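Local coordinates for NAD dependent epimerase/dehydratase family (uncultured archaeon MedDCM-OCT-S05-C57, PDB 5Y1F), which binds NAD+ and probably oxidises L-threonine at its secondary hydroxyl group, acting as a monomeric dehydrogenase of the NAD-dependent epimerase/dehydratase family, at residues I181-L186 with D230-A235; G185-K190 with E203-A208; Y214-N219 with F260-L265; M226-D231 with T316-T321. All blocks are in the same frame, centred on the assembly; numbering follows the deposited sequence. Where two conformers were deposited one is given.

Contact 1 (I181-L186 with D230-A235); sequences IRYPGL and DDAIRA. With NAD (nicotinamide-adenine-dinucleotide), chain B.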
# COMPACT_ATOMS: atom_id res chain seq x y z
N ILE A 181 -0.54 -8.42 -0.98
CA ILE A 181 -1.59 -7.90 -1.85
C ILE A 181 -0.95 -6.96 -2.84
O ILE A 181 -0.09 -6.11 -2.44
CB ILE A 181 -2.65 -7.17 -1.03
CG1 ILE A 181 -3.41 -8.14 -0.13
CG2 ILE A 181 -3.61 -6.40 -1.93
CD1 ILE A 181 -4.25 -7.48 0.93
N ARG A 182 -1.39 -7.03 -4.09
CA ARG A 182 -1.05 -5.99 -5.09
C ARG A 182 -1.99 -4.80 -4.88
O ARG A 182 -3.02 -4.70 -5.52
CB ARG A 182 -1.23 -6.55 -6.49
CG ARG A 182 -0.21 -7.59 -6.88
CD ARG A 182 -0.61 -8.34 -8.11
NE ARG A 182 0.44 -9.26 -8.53
CZ ARG A 182 0.26 -10.26 -9.38
NH1 ARG A 182 -0.95 -10.51 -9.90
NH2 ARG A 182 1.29 -11.00 -9.74
N TYR A 183 -1.67 -3.91 -3.96
CA TYR A 183 -2.63 -2.85 -3.68
C TYR A 183 -2.81 -2.00 -4.92
O TYR A 183 -1.86 -1.67 -5.62
CB TYR A 183 -2.20 -1.91 -2.54
CG TYR A 183 -2.07 -2.50 -1.17
CD1 TYR A 183 -3.16 -2.99 -0.48
CD2 TYR A 183 -0.87 -2.38 -0.47
CE1 TYR A 183 -3.04 -3.36 0.87
CE2 TYR A 183 -0.77 -2.73 0.87
CZ TYR A 183 -1.85 -3.25 1.52
OH TYR A 183 -1.71 -3.51 2.88
N PRO A 184 -4.05 -1.57 -5.16
CA PRO A 184 -4.33 -0.46 -6.06
C PRO A 184 -3.93 0.86 -5.46
O PRO A 184 -3.34 0.92 -4.35
CB PRO A 184 -5.79 -0.61 -6.35
CG PRO A 184 -6.34 -1.14 -5.10
CD PRO A 184 -5.27 -1.98 -4.47
N GLY A 185 -4.25 1.95 -6.11
CA GLY A 185 -4.01 3.27 -5.52
C GLY A 185 -4.84 3.43 -4.27
O GLY A 185 -6.04 3.20 -4.33
N LEU A 186 -4.27 3.92 -3.17
CA LEU A 186 -4.98 3.99 -1.90
C LEU A 186 -5.26 5.44 -1.55
O LEU A 186 -4.40 6.31 -1.66
CB LEU A 186 -4.24 3.29 -0.78
CG LEU A 186 -3.93 1.83 -1.03
CD1 LEU A 186 -3.24 1.20 0.16
CD2 LEU A 186 -5.14 1.03 -1.41
N ASP A 230 -9.81 2.32 4.38
CA ASP A 230 -10.43 1.36 5.34
C ASP A 230 -10.56 -0.01 4.70
O ASP A 230 -10.38 -1.04 5.36
CB ASP A 230 -11.82 1.81 5.78
CG ASP A 230 -11.84 3.04 6.64
OD1 ASP A 230 -10.86 3.77 6.69
OD2 ASP A 230 -12.90 3.28 7.26
N ASP A 231 -10.90 -0.04 3.40
CA ASP A 231 -10.96 -1.31 2.69
C ASP A 231 -9.59 -1.99 2.60
O ASP A 231 -9.49 -3.21 2.76
CB ASP A 231 -11.56 -1.09 1.29
CG ASP A 231 -13.05 -1.09 1.25
OD1 ASP A 231 -13.61 -0.52 0.28
OD2 ASP A 231 -13.71 -1.70 2.13
N ALA A 232 -8.54 -1.23 2.25
CA ALA A 232 -7.25 -1.82 2.13
C ALA A 232 -6.74 -2.42 3.46
O ALA A 232 -6.11 -3.47 3.47
CB ALA A 232 -6.26 -0.84 1.55
N ILE A 233 -6.99 -1.71 4.54
CA ILE A 233 -6.57 -2.19 5.88
C ILE A 233 -7.35 -3.44 6.27
O ILE A 233 -6.77 -4.47 6.71
CB ILE A 233 -6.77 -1.10 6.92
CG1 ILE A 233 -5.87 0.10 6.60
CG2 ILE A 233 -6.56 -1.65 8.35
CD1 ILE A 233 -4.40 -0.09 6.76
N ARG A 234 -8.65 -3.44 6.01
CA ARG A 234 -9.46 -4.62 6.31
C ARG A 234 -9.00 -5.79 5.47
O ARG A 234 -8.90 -6.92 5.97
CB ARG A 234 -10.92 -4.31 6.09
CG ARG A 234 -11.82 -5.47 6.49
CD ARG A 234 -13.29 -5.11 6.47
NE ARG A 234 -13.75 -4.49 5.23
CZ ARG A 234 -14.00 -5.12 4.10
NH1 ARG A 234 -14.05 -6.46 4.06
NH2 ARG A 234 -14.20 -4.42 3.01
N ALA A 235 -8.71 -5.58 4.19
CA ALA A 235 -8.25 -6.63 3.32
C ALA A 235 -6.98 -7.24 3.87
O ALA A 235 -6.81 -8.48 3.87
CB ALA A 235 -8.01 -6.10 1.90
PA NAD B . 4.82 5.47 2.29
O1A NAD B . 3.71 6.40 2.80
O2A NAD B . 5.93 6.10 1.43
O5B NAD B . 5.46 4.77 3.61
C5B NAD B . 6.69 4.07 3.50
C4B NAD B . 7.48 4.32 4.75
O4B NAD B . 8.72 3.65 4.50
C3B NAD B . 7.80 5.79 4.99
O3B NAD B . 7.30 6.16 6.26
C2B NAD B . 9.33 5.85 4.92
O2B NAD B . 9.97 6.70 5.88
C1B NAD B . 9.72 4.40 5.15
N9A NAD B . 11.05 4.12 4.57
C8A NAD B . 11.55 4.59 3.42
N7A NAD B . 12.82 4.21 3.26
C5A NAD B . 13.12 3.52 4.36
C6A NAD B . 14.33 2.85 4.86
N6A NAD B . 15.48 2.85 4.13
N1A NAD B . 14.26 2.20 6.02
C2A NAD B . 13.16 2.24 6.75
N3A NAD B . 12.02 2.81 6.37
C4A NAD B . 11.97 3.45 5.21
O3 NAD B . 4.25 4.21 1.49
PN NAD B . 2.78 3.55 1.64
O1N NAD B . 2.34 3.55 3.11
O2N NAD B . 1.84 4.21 0.65
O5D NAD B . 3.10 2.04 1.15
C5D NAD B . 3.41 1.06 2.09
C4D NAD B . 3.58 -0.24 1.28
O4D NAD B . 2.39 -0.46 0.47
C3D NAD B . 4.76 -0.21 0.34
O3D NAD B . 5.25 -1.57 0.17
C2D NAD B . 4.12 0.19 -1.00
O2D NAD B . 4.91 -0.28 -2.12
C1D NAD B . 2.77 -0.54 -0.89
N1N NAD B . 1.74 0.07 -1.76
C2N NAD B . 1.13 1.26 -1.46
C3N NAD B . 0.18 1.80 -2.31
C7N NAD B . -0.55 3.10 -2.01
O7N NAD B . -1.32 3.52 -2.82
N7N NAD B . -0.37 3.71 -0.86
C4N NAD B . -0.16 1.12 -3.46
C5N NAD B . 0.49 -0.07 -3.77
C6N NAD B . 1.43 -0.57 -2.90
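The Y183 ring stands between two aliphatic side chains: CD1 of L186 lies 4.1 Å above one face and CB of I181 4.2 Å above the other, both offset toward the rim. Its edge is shared, with the nicotinamide of NAD at one part and helix 230-235 at another, where CE1 comes 4.0 Å from the carbonyl O of A232. This is the cofactor-binding Rossmann-type fold of the epimerase/dehydratase family, at the carboxyl end of strand 178-187, where the chain turns past the nicotinamide. With CG of Y183 anti to its own carbonyl carbon (chi1 -64°), the ring projects past the cofactor to the helix, and its OH bonds to OG1 of T236, which also bonds to A232 O. Two alanines let the helix come close: CD1 of I181 meets CB of A235 at 4.1 Å, while CD2 of L186 rests 3.7 Å from CB of A232. Replacing Y183 with an alanine would probably open a gap between I181 and L186, take the ring edge from beside the nicotinamide and leave T236 without this hydroxyl mate. Backbone atoms also follow the cofactor ring, P184 O lying 3.3 Å from C4N of NAD. L186 N donates one hydrogen bond to O7N of the NAD carboxamide at 3.0 Å, the N-H...O angle a bent 139°.

Contact 2 (G185-K190 with E203-A208); sequences GLISWK and EMYFDA. With NAD (nicotinamide-adenine-dinucleotide), chain B.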
# COMPACT_ATOMS: atom_id res chain seq x y z
N GLY A 185 -4.25 1.95 -6.11
CA GLY A 185 -4.01 3.27 -5.52
C GLY A 185 -4.84 3.43 -4.27
O GLY A 185 -6.04 3.20 -4.33
N LEU A 186 -4.27 3.92 -3.17
CA LEU A 186 -4.98 3.99 -1.90
C LEU A 186 -5.26 5.44 -1.55
O LEU A 186 -4.40 6.31 -1.66
CB LEU A 186 -4.24 3.29 -0.78
CG LEU A 186 -3.93 1.83 -1.03
CD1 LEU A 186 -3.24 1.20 0.16
CD2 LEU A 186 -5.14 1.03 -1.41
N ILE A 187 -6.48 5.69 -1.04
CA ILE A 187 -6.93 7.04 -0.73
C ILE A 187 -7.25 7.12 0.75
O ILE A 187 -7.91 6.24 1.30
CB ILE A 187 -8.19 7.37 -1.55
CG1 ILE A 187 -7.83 7.39 -3.05
CG2 ILE A 187 -8.82 8.66 -1.14
CD1 ILE A 187 -9.02 7.33 -4.00
N SER A 188 -6.73 8.14 1.42
CA SER A 188 -6.93 8.33 2.84
C SER A 188 -6.81 9.81 3.14
O SER A 188 -6.23 10.56 2.34
CB SER A 188 -5.88 7.56 3.64
OG SER A 188 -4.59 8.11 3.40
N TRP A 189 -7.32 10.19 4.32
CA TRP A 189 -7.19 11.58 4.81
C TRP A 189 -6.30 11.70 6.00
O TRP A 189 -5.87 12.82 6.31
CB TRP A 189 -8.54 12.19 5.09
CG TRP A 189 -9.35 11.43 6.11
CD1 TRP A 189 -10.21 10.43 5.89
CD2 TRP A 189 -9.25 11.58 7.52
NE1 TRP A 189 -10.68 9.93 7.07
CE2 TRP A 189 -10.07 10.60 8.09
CE3 TRP A 189 -8.52 12.43 8.35
CZ2 TRP A 189 -10.25 10.49 9.50
CZ3 TRP A 189 -8.67 12.30 9.74
CH2 TRP A 189 -9.52 11.33 10.28
N LYS A 190 -5.96 10.64 6.69
CA LYS A 190 -5.16 10.76 7.93
C LYS A 190 -3.70 11.08 7.72
O LYS A 190 -3.03 11.54 8.63
CB LYS A 190 -5.23 9.51 8.77
CG LYS A 190 -6.55 9.35 9.49
CD LYS A 190 -6.46 8.19 10.47
CE LYS A 190 -7.66 8.19 11.38
NZ LYS A 190 -7.58 7.01 12.29
N GLU A 203 -4.81 14.28 -3.18
CA GLU A 203 -4.59 15.73 -3.27
C GLU A 203 -5.81 16.47 -3.74
O GLU A 203 -6.11 17.59 -3.26
CB GLU A 203 -3.42 16.05 -4.19
CG GLU A 203 -2.08 15.56 -3.72
CD GLU A 203 -0.93 15.86 -4.67
OE1 GLU A 203 0.21 15.48 -4.31
OE2 GLU A 203 -1.19 16.42 -5.76
N MET A 204 -6.60 15.87 -4.60
CA MET A 204 -7.76 16.54 -5.15
C MET A 204 -8.70 16.79 -3.96
O MET A 204 -9.31 17.88 -3.86
CB MET A 204 -8.44 15.69 -6.23
CG MET A 204 -9.43 16.47 -7.00
SD MET A 204 -10.31 15.49 -8.25
CE MET A 204 -9.04 15.38 -9.52
N TYR A 205 -8.92 15.78 -3.10
CA TYR A 205 -9.77 16.01 -1.94
C TYR A 205 -9.21 17.12 -1.03
O TYR A 205 -9.97 17.99 -0.58
CB TYR A 205 -9.91 14.71 -1.13
CG TYR A 205 -10.82 13.67 -1.68
CD1 TYR A 205 -12.20 13.81 -1.60
CD2 TYR A 205 -10.34 12.51 -2.28
CE1 TYR A 205 -13.08 12.79 -1.98
CE2 TYR A 205 -11.20 11.54 -2.75
CZ TYR A 205 -12.56 11.65 -2.54
OH TYR A 205 -13.39 10.66 -2.98
N PHE A 206 -7.95 16.98 -0.66
CA PHE A 206 -7.35 17.94 0.25
C PHE A 206 -7.48 19.37 -0.27
O PHE A 206 -7.90 20.29 0.45
CB PHE A 206 -5.88 17.64 0.51
CG PHE A 206 -5.60 16.63 1.62
CD1 PHE A 206 -5.86 15.28 1.47
CD2 PHE A 206 -5.00 17.04 2.79
CE1 PHE A 206 -5.55 14.37 2.49
CE2 PHE A 206 -4.63 16.12 3.77
CZ PHE A 206 -4.92 14.79 3.63
N ASP A 207 -7.08 19.59 -1.52
CA ASP A 207 -7.06 20.93 -2.08
C ASP A 207 -8.45 21.45 -2.40
O ASP A 207 -8.74 22.66 -2.17
CB ASP A 207 -6.17 20.96 -3.32
CG ASP A 207 -4.71 20.96 -3.01
OD1 ASP A 207 -4.27 20.76 -1.84
OD2 ASP A 207 -3.93 21.18 -3.95
N ALA A 208 -9.37 20.61 -2.81
CA ALA A 208 -10.74 21.02 -2.94
C ALA A 208 -11.27 21.62 -1.67
O ALA A 208 -11.85 22.72 -1.70
CB ALA A 208 -11.63 19.90 -3.40
PA NAD B . 4.82 5.47 2.29
O1A NAD B . 3.71 6.40 2.80
O2A NAD B . 5.93 6.10 1.43
O5B NAD B . 5.46 4.77 3.61
C5B NAD B . 6.69 4.07 3.50
C4B NAD B . 7.48 4.32 4.75
O4B NAD B . 8.72 3.65 4.50
C3B NAD B . 7.80 5.79 4.99
O3B NAD B . 7.30 6.16 6.26
C2B NAD B . 9.33 5.85 4.92
O2B NAD B . 9.97 6.70 5.88
C1B NAD B . 9.72 4.40 5.15
N9A NAD B . 11.05 4.12 4.57
C8A NAD B . 11.55 4.59 3.42
N7A NAD B . 12.82 4.21 3.26
C5A NAD B . 13.12 3.52 4.36
C6A NAD B . 14.33 2.85 4.86
N6A NAD B . 15.48 2.85 4.13
N1A NAD B . 14.26 2.20 6.02
C2A NAD B . 13.16 2.24 6.75
N3A NAD B . 12.02 2.81 6.37
C4A NAD B . 11.97 3.45 5.21
O3 NAD B . 4.25 4.21 1.49
PN NAD B . 2.78 3.55 1.64
O1N NAD B . 2.34 3.55 3.11
O2N NAD B . 1.84 4.21 0.65
O5D NAD B . 3.10 2.04 1.15
C5D NAD B . 3.41 1.06 2.09
C4D NAD B . 3.58 -0.24 1.28
O4D NAD B . 2.39 -0.46 0.47
C3D NAD B . 4.76 -0.21 0.34
O3D NAD B . 5.25 -1.57 0.17
C2D NAD B . 4.12 0.19 -1.00
O2D NAD B . 4.91 -0.28 -2.12
C1D NAD B . 2.77 -0.54 -0.89
N1N NAD B . 1.74 0.07 -1.76
C2N NAD B . 1.13 1.26 -1.46
C3N NAD B . 0.18 1.80 -2.31
C7N NAD B . -0.55 3.10 -2.01
O7N NAD B . -1.32 3.52 -2.82
N7N NAD B . -0.37 3.71 -0.86
C4N NAD B . -0.16 1.12 -3.46
C5N NAD B . 0.49 -0.07 -3.77
C6N NAD B . 1.43 -0.57 -2.90
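Y205 reaches past I187 to hydrogen-bond through its OH to OG1 of T316 in helix 312-326, while CE2 of its ring meets CG2 of I187 at 4.1 Å. I187 has CG1 anti to the carbonyl carbon (chi1 -65°), which puts CG2 anti to the backbone N and against the tyrosine, the two side chains crossing at about a right angle. This part of the contact is apolar; one residue later in the chain, backbone oxygens take over. S188 O lies in the plane of the F206 ring at its edge, 3.9 Å from CE1, and W189 O comes within 3.5 Å of CZ of F206. CA of W189 adds van der Waals packing at 4.0 Å from CE1 of F206. Here the end of strand 178-187, in the Rossmann-type sheet, packs on helix 199-211 of the carboxyl-terminal part; S188 OG receives Q30 NE2. On the cofactor side CB and CG of L186 each lie 3.6 Å from O7N of NAD. An alanine in place of L186 is likely to strip the carboxamide of the apolar support from CG and CD1. CD1 of L186 sits 3.9 Å from both C7N and N7N of NAD.

Contact 3 (Y214-N219 with F260-L265); sequences YECFVN and FSAEEL
A262 presents its methyl group to three groups of segment 214-219, its CB lying 3.9 Å from the carbonyl O of N219, 4.3 Å from SG of C216 and 4.4 Å from CG2 of V218. The contact is small and loose, without a hydrogen bond between the segments. C216 and V218 both direct their side chains at the helix start. With SG anti to the backbone N (chi1 -173°), the cysteine extends its sulfur from strand 213-216 to the alanine. N219 behaves differently: its CB points away from the helix, and the main-chain oxygen makes the contact, while T222 OG1 also bonds to that oxygen. On the other side the helix start is fixed by reciprocal bonds. S261, with chi1 of 65°, turns OG back to accept from E264 N at 3.3 Å, and E264 OE1 accepts from S261 N at 2.9 Å. The second bond is nearly straight at 167°, although the N-H comes from well above the carboxylate plane. E263 OE1 pairs with R220 and E264 OE1 with R223, so the acidic side chains tie the helix start to the loop before strand 223-228 and to that strand's first residue. Around A262 and C216, Y279 of the neighbouring strand 276-279 adds further packing. S261 and E264 form a capping box, which opens helix 262-270 directly after strand 258-261.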
# COMPACT_ATOMS: atom_id res chain seq x y z
N TYR A 214 -7.50 22.93 -7.40
CA TYR A 214 -6.51 21.88 -7.47
C TYR A 214 -5.88 21.90 -8.86
O TYR A 214 -6.59 22.07 -9.84
CB TYR A 214 -7.13 20.51 -7.23
CG TYR A 214 -6.13 19.39 -7.26
CD1 TYR A 214 -6.34 18.25 -8.08
CD2 TYR A 214 -4.96 19.43 -6.51
CE1 TYR A 214 -5.41 17.25 -8.14
CE2 TYR A 214 -4.01 18.42 -6.61
CZ TYR A 214 -4.26 17.36 -7.44
OH TYR A 214 -3.31 16.34 -7.59
N GLU A 215 -4.57 21.70 -8.90
CA GLU A 215 -3.85 21.46 -10.16
C GLU A 215 -3.43 19.99 -10.18
O GLU A 215 -2.58 19.58 -9.40
CB GLU A 215 -2.60 22.34 -10.24
CG GLU A 215 -2.87 23.83 -10.31
CD GLU A 215 -1.95 24.54 -11.29
OE1 GLU A 215 -2.47 25.34 -12.10
OE2 GLU A 215 -0.74 24.19 -11.35
N CYS A 216 -4.12 19.24 -11.00
CA CYS A 216 -3.97 17.80 -11.09
C CYS A 216 -2.76 17.48 -11.95
O CYS A 216 -2.63 18.05 -13.06
CB CYS A 216 -5.25 17.20 -11.65
SG CYS A 216 -5.26 15.41 -11.61
N PHE A 217 -1.89 16.59 -11.52
CA PHE A 217 -0.65 16.24 -12.23
C PHE A 217 -0.79 15.08 -13.22
O PHE A 217 0.21 14.64 -13.77
CB PHE A 217 0.50 15.99 -11.22
CG PHE A 217 0.24 14.86 -10.26
CD1 PHE A 217 0.42 13.58 -10.66
CD2 PHE A 217 -0.12 15.11 -8.94
CE1 PHE A 217 0.27 12.51 -9.77
CE2 PHE A 217 -0.20 14.06 -8.05
CZ PHE A 217 -0.07 12.76 -8.46
N VAL A 218 -2.01 14.60 -13.43
CA VAL A 218 -2.32 13.68 -14.50
C VAL A 218 -3.45 14.32 -15.32
O VAL A 218 -4.18 15.18 -14.84
CB VAL A 218 -2.69 12.27 -14.00
CG1 VAL A 218 -1.54 11.61 -13.26
CG2 VAL A 218 -3.95 12.26 -13.16
N ASN A 219 -3.63 13.84 -16.56
CA ASN A 219 -4.68 14.35 -17.41
C ASN A 219 -6.05 13.86 -16.93
O ASN A 219 -6.15 12.90 -16.14
CB ASN A 219 -4.39 14.08 -18.91
CG ASN A 219 -4.50 12.63 -19.30
OD1 ASN A 219 -3.60 12.11 -20.05
ND2 ASN A 219 -5.57 12.03 -18.98
N PHE A 260 -12.03 4.72 -11.63
CA PHE A 260 -12.63 5.98 -12.08
C PHE A 260 -11.54 6.84 -12.65
O PHE A 260 -10.38 6.66 -12.33
CB PHE A 260 -13.38 6.71 -10.97
CG PHE A 260 -12.59 6.92 -9.71
CD1 PHE A 260 -11.61 7.87 -9.62
CD2 PHE A 260 -12.88 6.17 -8.55
CE1 PHE A 260 -10.89 8.04 -8.46
CE2 PHE A 260 -12.16 6.35 -7.39
CZ PHE A 260 -11.18 7.28 -7.34
N SER A 261 -11.93 7.79 -13.51
CA SER A 261 -10.98 8.74 -14.04
C SER A 261 -10.88 9.97 -13.13
O SER A 261 -11.74 10.21 -12.28
CB SER A 261 -11.38 9.20 -15.42
OG SER A 261 -12.56 9.89 -15.36
N ALA A 262 -9.84 10.75 -13.34
CA ALA A 262 -9.64 11.96 -12.56
C ALA A 262 -10.82 12.92 -12.66
O ALA A 262 -11.28 13.44 -11.63
CB ALA A 262 -8.34 12.66 -12.95
N GLU A 263 -11.34 13.14 -13.86
CA GLU A 263 -12.50 14.04 -13.97
C GLU A 263 -13.74 13.44 -13.33
O GLU A 263 -14.60 14.19 -12.90
CB GLU A 263 -12.75 14.46 -15.42
CG GLU A 263 -13.15 13.37 -16.37
CD GLU A 263 -13.54 13.85 -17.75
OE1 GLU A 263 -13.71 15.09 -17.99
OE2 GLU A 263 -13.86 12.97 -18.55
N GLU A 264 -13.89 12.12 -13.34
CA GLU A 264 -15.01 11.53 -12.62
C GLU A 264 -14.91 11.82 -11.13
O GLU A 264 -15.92 12.09 -10.44
CB GLU A 264 -15.11 10.02 -12.91
CG GLU A 264 -15.58 9.76 -14.37
CD GLU A 264 -15.35 8.34 -14.88
OE1 GLU A 264 -14.73 7.51 -14.20
OE2 GLU A 264 -15.62 8.10 -16.10
N LEU A 265 -13.72 11.74 -10.57
CA LEU A 265 -13.51 12.09 -9.16
C LEU A 265 -13.81 13.57 -8.94
O LEU A 265 -14.46 13.94 -7.96
CB LEU A 265 -12.10 11.73 -8.73
CG LEU A 265 -11.83 12.07 -7.27
CD1 LEU A 265 -12.74 11.28 -6.34
CD2 LEU A 265 -10.36 11.77 -6.94

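Contact 4 (M226-D231 with T316-T321); sequences MMFMDD and TEEMIT
F228 brings the rim of its ring to helix 312-326, where two neighbouring residues receive it. The firmer, buried half lies on M319: SD is 3.8 Å from CE2 of F228 and 5.2 Å from the ring centroid. At 77° off the ring normal the sulfur sits at the edge, near the ring plane, so the Met-aromatic contact is made with the C-H rim. M319 bends at chi2 (-66°) and again at chi3, which folds the thioether back beside the phenyl group, and the two side chains slide past each other in opposite directions. F228 itself has CG anti to its backbone N (chi1 -172°), extending the ring away from the end of strand 223-228 and across to the helix. Toward solvent the contact thins. The partly exposed E318 touches with its aliphatic base, CB lying 3.9 Å from CZ of F228, and its carboxylate turns to the D230 side, with its plane close to that of the ring. OE2 of E318 and OD2 of D230 are 5.2 Å apart, close enough that the like charges would probably disfavour a nearer approach if both are ionised. Further F228 packing comes from F310, while M319 also touches Y205 of helix 199-211. F228 occupies the N-cap position of helix 229-241, so the contact marks a strand-to-helix junction: the end of a strand of the Rossmann-type sheet, beside strand 178-187, meets the middle of the last helix, 312-326.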
# COMPACT_ATOMS: atom_id res chain seq x y z
N MET A 226 -8.41 2.07 -7.77
CA MET A 226 -8.33 2.83 -6.50
C MET A 226 -9.13 2.10 -5.41
O MET A 226 -10.10 1.39 -5.68
CB MET A 226 -8.93 4.22 -6.70
CG MET A 226 -8.14 5.15 -7.62
SD MET A 226 -6.69 5.89 -6.82
CE MET A 226 -6.13 7.00 -8.13
N MET A 227 -8.79 2.42 -4.17
CA MET A 227 -9.45 1.84 -3.02
C MET A 227 -9.32 2.78 -1.84
O MET A 227 -8.27 3.36 -1.60
CB MET A 227 -8.81 0.48 -2.71
CG MET A 227 -9.42 -0.28 -1.54
SD MET A 227 -8.72 -1.91 -1.27
CE MET A 227 -9.15 -2.76 -2.79
N PHE A 228 -10.41 2.88 -1.07
CA PHE A 228 -10.33 3.66 0.19
C PHE A 228 -9.53 2.90 1.24
O PHE A 228 -9.60 1.69 1.32
CB PHE A 228 -11.75 3.97 0.68
CG PHE A 228 -11.78 4.92 1.86
CD1 PHE A 228 -12.49 4.57 3.02
CD2 PHE A 228 -11.11 6.10 1.84
CE1 PHE A 228 -12.50 5.42 4.14
CE2 PHE A 228 -11.13 6.97 2.93
CZ PHE A 228 -11.81 6.60 4.08
N MET A 229 -8.76 3.63 2.03
CA MET A 229 -7.89 2.99 3.00
C MET A 229 -8.59 2.01 3.91
O MET A 229 -8.00 0.98 4.22
CB MET A 229 -7.11 4.05 3.77
CG MET A 229 -6.00 3.52 4.64
SD MET A 229 -4.68 2.67 3.74
CE MET A 229 -3.85 4.06 3.00
N ASP A 230 -9.81 2.32 4.38
CA ASP A 230 -10.43 1.36 5.34
C ASP A 230 -10.56 -0.01 4.70
O ASP A 230 -10.38 -1.04 5.36
CB ASP A 230 -11.82 1.81 5.78
CG ASP A 230 -11.84 3.04 6.64
OD1 ASP A 230 -10.86 3.77 6.69
OD2 ASP A 230 -12.90 3.28 7.26
N ASP A 231 -10.90 -0.04 3.40
CA ASP A 231 -10.96 -1.31 2.69
C ASP A 231 -9.59 -1.99 2.60
O ASP A 231 -9.49 -3.21 2.76
CB ASP A 231 -11.56 -1.09 1.29
CG ASP A 231 -13.05 -1.09 1.25
OD1 ASP A 231 -13.61 -0.52 0.28
OD2 ASP A 231 -13.71 -1.70 2.13
N THR A 316 -16.08 9.40 -0.61
CA THR A 316 -16.14 10.88 -0.70
C THR A 316 -16.72 11.53 0.59
O THR A 316 -16.23 12.49 1.05
CB THR A 316 -16.89 11.31 -1.98
OG1 THR A 316 -16.12 10.91 -3.11
CG2 THR A 316 -17.06 12.78 -2.03
N GLU A 317 -17.77 10.94 1.11
CA GLU A 317 -18.37 11.45 2.34
C GLU A 317 -17.34 11.39 3.49
O GLU A 317 -17.23 12.32 4.22
CB GLU A 317 -19.60 10.60 2.66
CG GLU A 317 -20.80 10.97 1.83
CD GLU A 317 -21.47 12.26 2.28
OE1 GLU A 317 -21.07 12.90 3.25
OE2 GLU A 317 -22.41 12.65 1.61
N GLU A 318 -16.61 10.30 3.62
CA GLU A 318 -15.64 10.20 4.72
C GLU A 318 -14.55 11.24 4.54
O GLU A 318 -14.08 11.88 5.48
CB GLU A 318 -15.00 8.81 4.76
CG GLU A 318 -15.86 7.73 5.37
CD GLU A 318 -15.91 7.77 6.89
OE1 GLU A 318 -15.35 8.70 7.54
OE2 GLU A 318 -16.61 6.88 7.45
N MET A 319 -14.02 11.31 3.33
CA MET A 319 -12.92 12.22 3.06
C MET A 319 -13.35 13.66 3.34
O MET A 319 -12.63 14.45 4.01
CB MET A 319 -12.48 12.10 1.60
CG MET A 319 -11.78 10.82 1.25
SD MET A 319 -10.18 10.59 2.04
CE MET A 319 -9.22 11.76 1.14
N ILE A 320 -14.45 14.07 2.72
CA ILE A 320 -14.84 15.47 2.82
C ILE A 320 -15.22 15.85 4.25
O ILE A 320 -14.81 16.93 4.74
CB ILE A 320 -15.97 15.82 1.82
CG1 ILE A 320 -15.42 15.74 0.40
CG2 ILE A 320 -16.56 17.21 2.14
CD1 ILE A 320 -16.44 15.96 -0.67
N THR A 321 -15.93 14.98 4.95
CA THR A 321 -16.32 15.29 6.33
C THR A 321 -15.07 15.54 7.20
O THR A 321 -14.97 16.55 7.90
CB THR A 321 -17.22 14.23 6.91
OG1 THR A 321 -18.40 14.11 6.09
CG2 THR A 321 -17.59 14.58 8.34

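In the fold
Contact 1 lies nearest the chain's centre; the centres of contacts 2 and 4 are about 15 Å, and that of contact 3 about 20 Å, from the centre of the chain. All are mainly buried, though contact 4 has a partly exposed margin at E318. Strand 178-187 serves contacts 1 and 2, both touching NAD, whereas helix 229-241 links contacts 1 and 4. Adjacent strands join the latter pair through a probable hydrogen bond between M227 N and G185 O, 2.9 Å. Chemistry shifts outward: aliphatic and cofactor packing in contact 1, carbonyl-aromatic in contact 2, sulfur-aromatic in contact 4, one methyl beside a capping box in contact 3. A probable hydrogen bond between the hydroxyls of Y205 and T316 connects contacts 2 and 4.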